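Local coordinates for actin-related protein 8 (Homo sapiens, PDB 4FO0), which binds ATP with low basal ATPase activity and serves as a subunit of the INO80 chromatin-remodelling complex, contributing to nucleosome binding, at residues G328-E333 with D352-A357; A360-A365 with Q521-N526; H183-Q186 with P192-D195; V179-A184 with N219-K224. All coordinates share one frame; numbering follows the deposited sequence.

Contacts 3 and 4 both start from helix 170-187, contact 4 opening first along the chain; their centres are 9 Å apart and they touch where Leu-193 packs on Ser-182. Contacts 1 and 2 follow later in sequence, 20 Å apart between centres, and are joined by helix 353-359, which belongs to contact 1 and runs out into the loop of contact 2. The two pairs lie on opposite sides of the chain's centre, 39 to 45 Å apart between centres. In actin-fold terms contacts 3 and 4 fall in one half of the molecule and contacts 1 and 2 in the other, so each pair ties elements within a half.

Contact 1. Residues G328-E333 with D352-A357; sequences GLQDHE and DEKLQA
Gln-330 and His-332 stand on extended backbone in strand 330-336, and Lys-354 reaches them from the first turn of helix 353-359, the CA atoms of His-332 and Lys-354 being 11.3 Å apart. A long side chain is needed to span that gap, and lysine suits it. The Lys-354 chain turns at its third torsion (chi3 -71°) and meets the imidazole from the opposite direction. Lys-354 NZ donates to His-332 NE2 at 3.0 Å, lying only 11° out of the ring plane, at the ring's edge. Since NE2 accepts here, the ring proton probably sits on ND1, and the nearby ammonium would tend to disfavour a second one. Shortening His-332 to an alanine would probably leave the Lys-354 ammonium without its ring acceptor and uncover part of Phe-319, whose ring meets the imidazole. NZ also donates a hydrogen bond to a water 3.1 Å away, which lies 2.8 Å from Gly-328 O and so links the lysine to the loop that leads into the strand. Gln-330 crosses the lysine at about a right angle, with its OE1 3.5 Å from Lys-354 NZ. A bound glycerol, probably from the crystallisation liquor, is also hydrogen-bonded to NZ. Gly-328 fits its place because a CB at its backbone angles would press on the preceding carbonyl. Backbone bonds tie Gln-330 to Leu-350 and His-332 to Phe-348 in the antiparallel strand 343-350, while helix 353-359 packs on helices 280-293 and 71-88, so the lysine bridges the edge of the small sheet and the helical layer beside it.

Contact 2. Residues A360-A365 with Q521-N526; sequences ALFYPA and QHRILN
Tyr-363 OH is gripped by both terminal nitrogens of Arg-523: NH2 donates to it at 3.0 Å and NH1 at 3.1 Å. This end-on, two-nitrogen grip on one atom joins two parts of the actin fold that are far apart in sequence, the loop after helix 353-359 and helix 516-527. The phenol oxygen lies in the guanidinium plane, between the two amino groups, so both N-H bonds converge on it; each is moderately bent, the one from NH2 reaching 151° at the hydrogen. The tyrosine ring stands almost upright against the guanidinium, their planes 84° apart, so the two do not lie parallel, and the hydroxyl end of the ring, with Tyr-363 CZ 3.4 Å from Arg-523 NH2, makes the approach. Tyrosine suits the site because its ring can pack on Met-81, Val-82 and Ala-85 of helix 71-88 while the hydroxyl reaches the buried arginine.

Arg-523 bends at its second torsion (chi2 -103°) and again at the third, bringing the guanidinium to the loop. Its NH2 also forms a salt bridge with Asp-481 of helix 480-489, its strongest polar partner. That carboxylate probably compensates the buried positive charge, and with the hydroxyl it helps to fix the rotation of the flat group.

Phe-362 supplies the apolar side. Its ring meets that of Phe-519, and its side chain comes about 12 Å from the bound ATP, so the contact lies near the nucleotide pocket without touching the ATP. Against the arginine, Phe-362 CD1 lies 4.1 Å from Arg-523 NE, and its CB is 4.0 Å from NH2.

Contact 3. Residues H183-Q186 with P192-D195; sequences HAIQ and PLKD
Leu-193 meets the long side chain of Gln-186 branch by branch. Its CG lies 3.7 Å from Gln-186 CG, and its CD1 methyl is 3.4 Å from Gln-186 OE1. The glutamine is extended beyond CG (chi2 165°), which carries its aliphatic part past the leucine fork and sets the amide beside CD1. The other methyl, CD2, turns to the apolar side and is 4.4 Å from Ile-185 CG2, a loose but purely hydrocarbon approach. Replacing Leu-193 by a glycine would probably open a gap beside Ile-185 and set the Gln-186 chain free to turn.

Behind these side chains the backbone brings the segments together: the CA atoms of Gln-186 and Pro-192 are 5.3 Å apart, and a backbone bond joins Ile-185 to Ile-191. Helix 170-187 thus ends in a tight connection that folds back on its last turns. Pro-192, with its fixed phi, suits the entry to a 3-10 turn, which is closed by the bond from Asp-195 N to Pro-192 O. Further in, Ile-185 and Ala-184 pack on Ile-29 of strand 26-31, and Leu-193 also touches Ser-182 one turn back.

The contact is mainly one of van der Waals packing: the aliphatic part of Gln-186 lies on Leu-193, while the amide oxygen only abuts a methyl that offers it no polar partner, and the holding force is probably the burial of hydrocarbon at a surface where the glutamine remains exposed.

Contact 4. Residues V179-A184 with N219-K224; sequences VIWSHA and NMILMK
Trp-181 points the benzene end of its indole at helix 211-225, where Met-220 and Ile-221 receive it, each crossing it at about a right angle. The Met-220 methyl CE does the touching, 3.6 Å from both Trp-181 CZ3 and CE3, so it straddles that ring bond in an oblique approach. The sulfur stays farther off, with Met-220 SD 4.9 Å from Trp-181 CE3. Met-220 gets there by running out anti to its N (chi1 -179°) and then folding the methyl back at the last torsion (chi3 49°). Ile-221 comes differently: its CD1 lies in the plane of the indole, at the edge, 3.8 Å from CZ3. One methyl thus meets the rim in the ring plane while the other comes in at an angle, so the benzene end of the indole is held by two methyls.

The helices are well separated here, the CA atoms of Trp-181 and Ile-221 being 9.6 Å apart, and a large flat tryptophan suits such a spacing. Flexible methionine can shape itself to the ring, whereas branched isoleucine gives a firmer wall. All three are buried, and the contact is wholly apolar. The polar end of the indole is turned elsewhere: NE1 bonds to His-42 NE2, and the two rings also meet. This fixes the tryptophan's rotation and satisfies its one polar hydrogen.

Helix 170-187 is backed by strands 38-47 and 134-136, through Val-179 and Ile-180, while helix 211-225 has helix 574-580 beside it, through Leu-222 and Met-223 on Trp-577. Trp-181 joins these two layers of the actin fold, with the ATP about 11 Å from its side chain.

Contact 1. Residues G328-E333 with D352-A357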
loop_
_atom_site.group_PDB
_atom_site.type_symbol
_atom_site.label_atom_id
_atom_site.label_comp_id
_atom_site.label_asym_id
_atom_site.label_seq_id
_atom_site.Cartn_x
_atom_site.Cartn_y
_atom_site.Cartn_z
ATOM N N GLY A 328 -25.444 -9.703 10.842
ATOM C CA GLY A 328 -26.618 -8.907 11.160
ATOM C C GLY A 328 -26.434 -7.428 10.885
ATOM O O GLY A 328 -25.392 -6.992 10.387
ATOM N N LEU A 329 -27.469 -6.653 11.184
ATOM C CA LEU A 329 -27.371 -5.207 11.119
ATOM C C LEU A 329 -26.800 -4.708 12.442
ATOM O O LEU A 329 -27.223 -5.152 13.499
ATOM C CB LEU A 329 -28.741 -4.597 10.835
ATOM C CG LEU A 329 -29.154 -4.554 9.365
ATOM C CD1 LEU A 329 -30.637 -4.339 9.251
ATOM C CD2 LEU A 329 -28.417 -3.450 8.614
ATOM N N GLN A 330 -25.808 -3.826 12.381
ATOM C CA GLN A 330 -25.225 -3.246 13.588
ATOM C C GLN A 330 -25.362 -1.739 13.573
ATOM O O GLN A 330 -25.345 -1.090 12.516
ATOM C CB GLN A 330 -23.743 -3.595 13.728
ATOM C CG GLN A 330 -23.427 -4.632 14.785
ATOM C CD GLN A 330 -23.553 -6.054 14.254
ATOM O OE1 GLN A 330 -22.596 -6.608 13.716
ATOM N NE2 GLN A 330 -24.741 -6.650 14.401
ATOM N N ASP A 331 -25.489 -1.175 14.761
ATOM C CA ASP A 331 -25.534 0.269 14.888
ATOM C C ASP A 331 -24.133 0.808 15.098
ATOM O O ASP A 331 -23.411 0.365 15.996
ATOM C CB ASP A 331 -26.489 0.679 16.000
ATOM C CG ASP A 331 -27.943 0.581 15.568
ATOM O OD1 ASP A 331 -28.250 0.980 14.423
ATOM O OD2 ASP A 331 -28.773 0.090 16.359
ATOM N N HIS A 332 -23.740 1.726 14.220
ATOM C CA HIS A 332 -22.414 2.335 14.249
ATOM C C HIS A 332 -22.496 3.858 14.273
ATOM O O HIS A 332 -23.525 4.461 13.943
ATOM C CB HIS A 332 -21.611 1.917 13.017
ATOM C CG HIS A 332 -21.406 0.440 12.892
ATOM N ND1 HIS A 332 -20.458 -0.244 13.623
ATOM C CD2 HIS A 332 -22.015 -0.482 12.106
ATOM C CE1 HIS A 332 -20.494 -1.524 13.298
ATOM N NE2 HIS A 332 -21.432 -1.694 12.381
ATOM N N GLU A 333 -21.403 4.493 14.655
ATOM C CA GLU A 333 -21.349 5.932 14.500
ATOM C C GLU A 333 -19.967 6.321 14.037
ATOM O O GLU A 333 -18.993 5.616 14.303
ATOM C CB GLU A 333 -21.688 6.636 15.805
ATOM C CG GLU A 333 -20.649 6.451 16.892
ATOM C CD GLU A 333 -21.134 6.960 18.243
ATOM O OE1 GLU A 333 -20.298 7.039 19.180
ATOM O OE2 GLU A 333 -22.350 7.275 18.357
ATOM N N ASP A 352 -23.799 -6.365 5.781
ATOM C CA ASP A 352 -22.830 -7.275 5.197
ATOM C C ASP A 352 -21.774 -6.521 4.399
ATOM O O ASP A 352 -20.648 -6.996 4.200
ATOM C CB ASP A 352 -23.556 -8.324 4.355
ATOM C CG ASP A 352 -24.571 -9.125 5.170
ATOM O OD1 ASP A 352 -24.259 -9.512 6.326
ATOM O OD2 ASP A 352 -25.691 -9.349 4.657
ATOM N N GLU A 353 -22.134 -5.328 3.949
ATOM C CA GLU A 353 -21.154 -4.446 3.344
ATOM C C GLU A 353 -19.793 -4.472 4.094
ATOM O O GLU A 353 -18.732 -4.428 3.476
ATOM C CB GLU A 353 -21.732 -3.040 3.265
ATOM C CG GLU A 353 -22.789 -2.775 4.321
ATOM C CD GLU A 353 -24.194 -3.178 3.902
ATOM O OE1 GLU A 353 -24.944 -3.666 4.771
ATOM O OE2 GLU A 353 -24.565 -2.985 2.720
ATOM N N LYS A 354 -19.820 -4.578 5.415
ATOM C CA LYS A 354 -18.575 -4.599 6.186
ATOM C C LYS A 354 -17.698 -5.790 5.861
ATOM O O LYS A 354 -16.489 -5.735 6.074
ATOM C CB LYS A 354 -18.846 -4.571 7.693
ATOM C CG LYS A 354 -19.471 -3.281 8.194
ATOM C CD LYS A 354 -19.709 -3.351 9.680
ATOM C CE LYS A 354 -20.837 -4.300 10.010
ATOM N NZ LYS A 354 -20.899 -4.468 11.477
ATOM N N LEU A 355 -18.313 -6.866 5.370
ATOM C CA LEU A 355 -17.594 -8.092 5.016
ATOM C C LEU A 355 -17.438 -8.264 3.505
ATOM O O LEU A 355 -16.422 -8.728 3.034
ATOM C CB LEU A 355 -18.295 -9.313 5.602
ATOM C CG LEU A 355 -17.773 -10.693 5.195
ATOM C CD1 LEU A 355 -16.379 -10.975 5.769
ATOM C CD2 LEU A 355 -18.751 -11.726 5.682
ATOM N N GLN A 356 -18.454 -7.871 2.751
ATOM C CA GLN A 356 -18.385 -7.917 1.303
ATOM C C GLN A 356 -17.176 -7.174 0.738
ATOM O O GLN A 356 -16.436 -7.715 -0.084
ATOM C CB GLN A 356 -19.665 -7.349 0.699
ATOM C CG GLN A 356 -20.900 -8.179 0.998
ATOM C CD GLN A 356 -22.166 -7.457 0.602
ATOM O OE1 GLN A 356 -22.419 -6.341 1.050
ATOM N NE2 GLN A 356 -22.950 -8.068 -0.265
ATOM N N ALA A 357 -16.980 -5.934 1.178
ATOM C CA ALA A 357 -15.970 -5.069 0.584
ATOM C C ALA A 357 -14.540 -5.636 0.654
ATOM O O ALA A 357 -13.838 -5.676 -0.349
ATOM C CB ALA A 357 -16.036 -3.695 1.212
HETATM O O HOH W 1 -22.691 -6.927 11.205
#

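Contact 2. Residues A360-A365 with Q521-N526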
loop_
_atom_site.group_PDB
_atom_site.type_symbol
_atom_site.label_atom_id
_atom_site.label_comp_id
_atom_site.label_asym_id
_atom_site.label_seq_id
_atom_site.Cartn_x
_atom_site.Cartn_y
_atom_site.Cartn_z
ATOM N N ALA A 360 -13.743 -8.395 -1.721
ATOM C CA ALA A 360 -13.543 -8.125 -3.135
ATOM C C ALA A 360 -12.072 -8.323 -3.499
ATOM O O ALA A 360 -11.742 -8.483 -4.672
ATOM C CB ALA A 360 -14.011 -6.756 -3.504
ATOM N N LEU A 361 -11.192 -8.328 -2.495
ATOM C CA LEU A 361 -9.783 -8.675 -2.721
ATOM C C LEU A 361 -9.644 -10.097 -3.259
ATOM O O LEU A 361 -8.672 -10.419 -3.930
ATOM C CB LEU A 361 -8.953 -8.517 -1.446
ATOM C CG LEU A 361 -8.746 -7.069 -1.018
ATOM C CD1 LEU A 361 -8.131 -7.021 0.355
ATOM C CD2 LEU A 361 -7.872 -6.325 -2.038
ATOM N N PHE A 362 -10.630 -10.940 -2.978
ATOM C CA PHE A 362 -10.612 -12.307 -3.468
ATOM C C PHE A 362 -11.481 -12.493 -4.708
ATOM O O PHE A 362 -11.340 -13.485 -5.436
ATOM C CB PHE A 362 -11.010 -13.254 -2.346
ATOM C CG PHE A 362 -10.136 -13.124 -1.132
ATOM C CD1 PHE A 362 -9.085 -14.016 -0.912
ATOM C CD2 PHE A 362 -10.337 -12.077 -0.225
ATOM C CE1 PHE A 362 -8.262 -13.879 0.205
ATOM C CE2 PHE A 362 -9.515 -11.932 0.897
ATOM C CZ PHE A 362 -8.479 -12.831 1.115
ATOM N N TYR A 363 -12.362 -11.522 -4.943
ATOM C CA TYR A 363 -13.197 -11.472 -6.146
ATOM C C TYR A 363 -13.125 -10.092 -6.804
ATOM O O TYR A 363 -14.124 -9.380 -6.899
ATOM C CB TYR A 363 -14.643 -11.861 -5.814
ATOM C CG TYR A 363 -14.715 -13.235 -5.222
ATOM C CD1 TYR A 363 -14.817 -14.355 -6.037
ATOM C CD2 TYR A 363 -14.631 -13.426 -3.845
ATOM C CE1 TYR A 363 -14.850 -15.623 -5.492
ATOM C CE2 TYR A 363 -14.663 -14.685 -3.294
ATOM C CZ TYR A 363 -14.771 -15.786 -4.123
ATOM O OH TYR A 363 -14.810 -17.057 -3.591
ATOM N N PRO A 364 -11.929 -9.718 -7.268
ATOM C CA PRO A 364 -11.638 -8.367 -7.759
ATOM C C PRO A 364 -12.451 -7.919 -8.982
ATOM O O PRO A 364 -12.377 -6.754 -9.360
ATOM C CB PRO A 364 -10.138 -8.435 -8.081
ATOM C CG PRO A 364 -9.839 -9.870 -8.217
ATOM C CD PRO A 364 -10.726 -10.564 -7.254
ATOM N N ALA A 365 -13.211 -8.805 -9.605
ATOM C CA ALA A 365 -14.097 -8.354 -10.671
ATOM C C ALA A 365 -15.108 -7.386 -10.065
ATOM O O ALA A 365 -15.700 -6.559 -10.755
ATOM C CB ALA A 365 -14.800 -9.529 -11.302
ATOM N N GLN A 521 -6.117 -18.215 5.602
ATOM C CA GLN A 521 -5.576 -19.541 5.853
ATOM C C GLN A 521 -6.620 -20.588 5.505
ATOM O O GLN A 521 -6.304 -21.640 4.954
ATOM C CB GLN A 521 -5.167 -19.671 7.312
ATOM C CG GLN A 521 -5.629 -20.947 7.943
ATOM C CD GLN A 521 -4.474 -21.805 8.335
ATOM O OE1 GLN A 521 -3.760 -21.505 9.297
ATOM N NE2 GLN A 521 -4.253 -22.871 7.577
ATOM N N HIS A 522 -7.871 -20.283 5.823
ATOM C CA HIS A 522 -8.976 -21.170 5.508
ATOM C C HIS A 522 -9.128 -21.387 4.005
ATOM O O HIS A 522 -9.299 -22.518 3.566
ATOM C CB HIS A 522 -10.266 -20.624 6.113
ATOM C CG HIS A 522 -11.508 -21.317 5.642
ATOM N ND1 HIS A 522 -12.247 -22.152 6.454
ATOM C CD2 HIS A 522 -12.152 -21.281 4.449
ATOM C CE1 HIS A 522 -13.292 -22.602 5.781
ATOM N NE2 HIS A 522 -13.259 -22.087 4.563
ATOM N N ARG A 523 -9.056 -20.312 3.219
ATOM C CA ARG A 523 -9.228 -20.429 1.772
ATOM C C ARG A 523 -8.078 -21.208 1.202
ATOM O O ARG A 523 -8.265 -22.036 0.312
ATOM C CB ARG A 523 -9.238 -19.073 1.073
ATOM C CG ARG A 523 -10.112 -18.045 1.706
ATOM C CD ARG A 523 -11.386 -17.873 0.937
ATOM N NE ARG A 523 -11.185 -17.532 -0.474
ATOM C CZ ARG A 523 -12.206 -17.382 -1.319
ATOM N NH1 ARG A 523 -13.449 -17.539 -0.864
ATOM N NH2 ARG A 523 -12.010 -17.084 -2.602
ATOM N N ILE A 524 -6.874 -20.925 1.690
ATOM C CA ILE A 524 -5.704 -21.605 1.150
ATOM C C ILE A 524 -5.823 -23.123 1.311
ATOM O O ILE A 524 -5.628 -23.856 0.348
ATOM C CB ILE A 524 -4.385 -21.062 1.721
ATOM C CG1 ILE A 524 -4.199 -19.605 1.289
ATOM C CG2 ILE A 524 -3.205 -21.890 1.233
ATOM C CD1 ILE A 524 -4.401 -19.375 -0.210
ATOM N N LEU A 525 -6.185 -23.585 2.507
ATOM C CA LEU A 525 -6.406 -25.011 2.736
ATOM C C LEU A 525 -7.334 -25.614 1.702
ATOM O O LEU A 525 -6.979 -26.573 1.013
ATOM C CB LEU A 525 -7.014 -25.251 4.104
ATOM C CG LEU A 525 -6.036 -25.218 5.263
ATOM C CD1 LEU A 525 -6.623 -25.987 6.436
ATOM C CD2 LEU A 525 -4.732 -25.818 4.815
ATOM N N ASN A 526 -8.531 -25.051 1.602
ATOM C CA ASN A 526 -9.546 -25.592 0.704
ATOM C C ASN A 526 -9.169 -25.513 -0.765
ATOM O O ASN A 526 -9.490 -26.417 -1.536
ATOM C CB ASN A 526 -10.894 -24.903 0.929
ATOM C CG ASN A 526 -11.359 -24.997 2.371
ATOM O OD1 ASN A 526 -11.008 -25.938 3.099
ATOM N ND2 ASN A 526 -12.149 -24.015 2.797
#

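Contact 3. Residues H183-Q186 with P192-D195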
loop_
_atom_site.group_PDB
_atom_site.type_symbol
_atom_site.label_atom_id
_atom_site.label_comp_id
_atom_site.label_asym_id
_atom_site.label_seq_id
_atom_site.Cartn_x
_atom_site.Cartn_y
_atom_site.Cartn_z
ATOM N N HIS A 183 12.639 16.931 1.778
ATOM C CA HIS A 183 11.843 17.536 2.842
ATOM C C HIS A 183 11.736 16.621 4.069
ATOM O O HIS A 183 11.827 17.082 5.203
ATOM C CB HIS A 183 10.447 17.903 2.318
ATOM C CG HIS A 183 9.518 18.415 3.372
ATOM N ND1 HIS A 183 9.550 19.717 3.824
ATOM C CD2 HIS A 183 8.534 17.796 4.070
ATOM C CE1 HIS A 183 8.621 19.879 4.753
ATOM N NE2 HIS A 183 7.989 18.729 4.920
ATOM N N ALA A 184 11.547 15.326 3.847
ATOM C CA ALA A 184 11.331 14.405 4.963
ATOM C C ALA A 184 12.604 14.229 5.777
ATOM O O ALA A 184 12.575 14.162 7.004
ATOM C CB ALA A 184 10.853 13.083 4.463
ATOM N N ILE A 185 13.724 14.155 5.080
ATOM C CA ILE A 185 15.017 14.075 5.731
ATOM C C ILE A 185 15.358 15.303 6.590
ATOM O O ILE A 185 15.823 15.139 7.708
ATOM C CB ILE A 185 16.117 13.781 4.711
ATOM C CG1 ILE A 185 15.939 12.359 4.187
ATOM C CG2 ILE A 185 17.482 13.914 5.341
ATOM C CD1 ILE A 185 16.480 12.177 2.813
ATOM N N GLN A 186 15.114 16.519 6.096
ATOM C CA GLN A 186 15.415 17.710 6.897
ATOM C C GLN A 186 14.447 17.846 8.061
ATOM O O GLN A 186 14.841 18.221 9.163
ATOM C CB GLN A 186 15.318 19.016 6.106
ATOM C CG GLN A 186 15.606 18.981 4.632
ATOM C CD GLN A 186 15.104 20.258 3.950
ATOM O OE1 GLN A 186 15.023 20.342 2.718
ATOM N NE2 GLN A 186 14.751 21.258 4.762
ATOM N N PRO A 192 20.342 17.951 7.967
ATOM C CA PRO A 192 20.575 18.977 6.948
ATOM C C PRO A 192 21.066 18.335 5.665
ATOM O O PRO A 192 21.881 17.410 5.700
ATOM C CB PRO A 192 21.684 19.845 7.557
ATOM C CG PRO A 192 21.603 19.592 9.026
ATOM C CD PRO A 192 21.162 18.165 9.170
ATOM N N LEU A 193 20.575 18.839 4.542
ATOM C CA LEU A 193 20.835 18.233 3.247
ATOM C C LEU A 193 22.309 18.250 2.882
ATOM O O LEU A 193 22.822 17.307 2.272
ATOM C CB LEU A 193 19.999 18.925 2.170
ATOM C CG LEU A 193 18.503 18.624 2.301
ATOM C CD1 LEU A 193 17.779 19.126 1.087
ATOM C CD2 LEU A 193 18.260 17.127 2.492
ATOM N N LYS A 194 22.990 19.325 3.261
ATOM C CA LYS A 194 24.418 19.449 2.998
ATOM C C LYS A 194 25.218 18.326 3.654
ATOM O O LYS A 194 26.376 18.113 3.300
ATOM C CB LYS A 194 24.932 20.801 3.488
ATOM C CG LYS A 194 24.792 21.000 4.988
ATOM C CD LYS A 194 25.308 22.366 5.393
ATOM C CE LYS A 194 25.424 22.498 6.905
ATOM N NZ LYS A 194 26.341 23.618 7.265
ATOM N N ASP A 195 24.602 17.610 4.601
ATOM C CA ASP A 195 25.290 16.538 5.330
ATOM C C ASP A 195 25.163 15.156 4.726
ATOM O O ASP A 195 25.772 14.213 5.227
ATOM C CB ASP A 195 24.816 16.456 6.778
ATOM C CG ASP A 195 25.242 17.652 7.593
ATOM O OD1 ASP A 195 26.026 18.474 7.067
ATOM O OD2 ASP A 195 24.794 17.766 8.758
#

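Contact 4. Residues V179-A184 with N219-K224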
loop_
_atom_site.group_PDB
_atom_site.type_symbol
_atom_site.label_atom_id
_atom_site.label_comp_id
_atom_site.label_asym_id
_atom_site.label_seq_id
_atom_site.Cartn_x
_atom_site.Cartn_y
_atom_site.Cartn_z
ATOM N N VAL A 179 12.076 16.420 -4.033
ATOM C CA VAL A 179 11.542 17.390 -3.097
ATOM C C VAL A 179 10.868 16.702 -1.902
ATOM O O VAL A 179 11.110 17.066 -0.750
ATOM C CB VAL A 179 10.581 18.364 -3.780
ATOM C CG1 VAL A 179 9.889 19.253 -2.752
ATOM C CG2 VAL A 179 11.339 19.206 -4.787
ATOM N N ILE A 180 10.031 15.704 -2.171
ATOM C CA ILE A 180 9.365 14.997 -1.087
ATOM C C ILE A 180 10.370 14.292 -0.160
ATOM O O ILE A 180 10.295 14.427 1.061
ATOM C CB ILE A 180 8.326 13.997 -1.613
ATOM C CG1 ILE A 180 7.215 14.723 -2.375
ATOM C CG2 ILE A 180 7.715 13.195 -0.467
ATOM C CD1 ILE A 180 6.245 13.767 -3.069
ATOM N N TRP A 181 11.311 13.552 -0.736
ATOM C CA TRP A 181 12.286 12.834 0.070
ATOM C C TRP A 181 13.218 13.765 0.821
ATOM O O TRP A 181 13.534 13.520 1.976
ATOM C CB TRP A 181 13.092 11.836 -0.767
ATOM C CG TRP A 181 12.247 10.733 -1.278
ATOM C CD1 TRP A 181 10.890 10.632 -1.165
ATOM C CD2 TRP A 181 12.677 9.573 -2.000
ATOM N NE1 TRP A 181 10.450 9.486 -1.767
ATOM C CE2 TRP A 181 11.524 8.817 -2.293
ATOM C CE3 TRP A 181 13.920 9.104 -2.434
ATOM C CZ2 TRP A 181 11.580 7.611 -2.996
ATOM C CZ3 TRP A 181 13.977 7.907 -3.122
ATOM C CH2 TRP A 181 12.813 7.173 -3.401
ATOM N N SER A 182 13.656 14.836 0.174
ATOM C CA SER A 182 14.550 15.772 0.835
ATOM C C SER A 182 13.859 16.467 2.003
ATOM O O SER A 182 14.420 16.568 3.094
ATOM C CB SER A 182 15.076 16.777 -0.166
ATOM O OG SER A 182 15.619 16.071 -1.266
ATOM N N HIS A 183 12.639 16.931 1.778
ATOM C CA HIS A 183 11.843 17.536 2.842
ATOM C C HIS A 183 11.736 16.621 4.069
ATOM O O HIS A 183 11.827 17.082 5.203
ATOM C CB HIS A 183 10.447 17.903 2.318
ATOM C CG HIS A 183 9.518 18.415 3.372
ATOM N ND1 HIS A 183 9.550 19.717 3.824
ATOM C CD2 HIS A 183 8.534 17.796 4.070
ATOM C CE1 HIS A 183 8.621 19.879 4.753
ATOM N NE2 HIS A 183 7.989 18.729 4.920
ATOM N N ALA A 184 11.547 15.326 3.847
ATOM C CA ALA A 184 11.331 14.405 4.963
ATOM C C ALA A 184 12.604 14.229 5.777
ATOM O O ALA A 184 12.575 14.162 7.004
ATOM C CB ALA A 184 10.853 13.083 4.463
ATOM N N ASN A 219 20.309 7.363 -9.536
ATOM C CA ASN A 219 21.024 8.547 -9.971
ATOM C C ASN A 219 20.639 9.734 -9.102
ATOM O O ASN A 219 21.477 10.543 -8.711
ATOM C CB ASN A 219 20.792 8.837 -11.452
ATOM C CG ASN A 219 21.567 10.048 -11.921
ATOM O OD1 ASN A 219 22.784 9.993 -12.117
ATOM N ND2 ASN A 219 20.869 11.160 -12.082
ATOM N N MET A 220 19.360 9.811 -8.778
ATOM C CA MET A 220 18.869 10.897 -7.964
ATOM C C MET A 220 19.503 10.838 -6.573
ATOM O O MET A 220 20.028 11.837 -6.086
ATOM C CB MET A 220 17.339 10.866 -7.884
ATOM C CG MET A 220 16.791 11.996 -7.056
ATOM S SD MET A 220 15.165 11.703 -6.363
ATOM C CE MET A 220 15.349 10.084 -5.614
ATOM N N ILE A 221 19.451 9.673 -5.935
ATOM C CA ILE A 221 20.036 9.505 -4.604
ATOM C C ILE A 221 21.506 9.928 -4.534
ATOM O O ILE A 221 21.909 10.708 -3.670
ATOM C CB ILE A 221 19.988 8.041 -4.144
ATOM C CG1 ILE A 221 18.547 7.552 -4.050
ATOM C CG2 ILE A 221 20.662 7.918 -2.806
ATOM C CD1 ILE A 221 17.723 8.413 -3.159
ATOM N N LEU A 222 22.307 9.389 -5.447
ATOM C CA LEU A 222 23.743 9.608 -5.434
ATOM C C LEU A 222 24.149 10.987 -5.956
ATOM O O LEU A 222 24.870 11.729 -5.282
ATOM C CB LEU A 222 24.446 8.499 -6.230
ATOM C CG LEU A 222 24.329 7.116 -5.590
ATOM C CD1 LEU A 222 25.052 6.093 -6.419
ATOM C CD2 LEU A 222 24.875 7.136 -4.171
ATOM N N MET A 223 23.667 11.332 -7.147
ATOM C CA MET A 223 24.094 12.551 -7.825
ATOM C C MET A 223 23.347 13.820 -7.401
ATOM O O MET A 223 23.954 14.865 -7.211
ATOM C CB MET A 223 24.016 12.381 -9.352
ATOM C CG MET A 223 24.918 11.295 -9.939
ATOM S SD MET A 223 26.654 11.347 -9.395
ATOM C CE MET A 223 26.490 10.676 -7.747
ATOM N N LYS A 224 22.032 13.742 -7.268
ATOM C CA LYS A 224 21.240 14.938 -6.992
ATOM C C LYS A 224 21.122 15.231 -5.494
ATOM O O LYS A 224 21.149 16.378 -5.077
ATOM C CB LYS A 224 19.841 14.802 -7.601
ATOM C CG LYS A 224 19.814 14.703 -9.106
ATOM C CD LYS A 224 19.668 16.080 -9.728
ATOM C CE LYS A 224 19.528 15.987 -11.239
ATOM N NZ LYS A 224 18.404 15.088 -11.639
#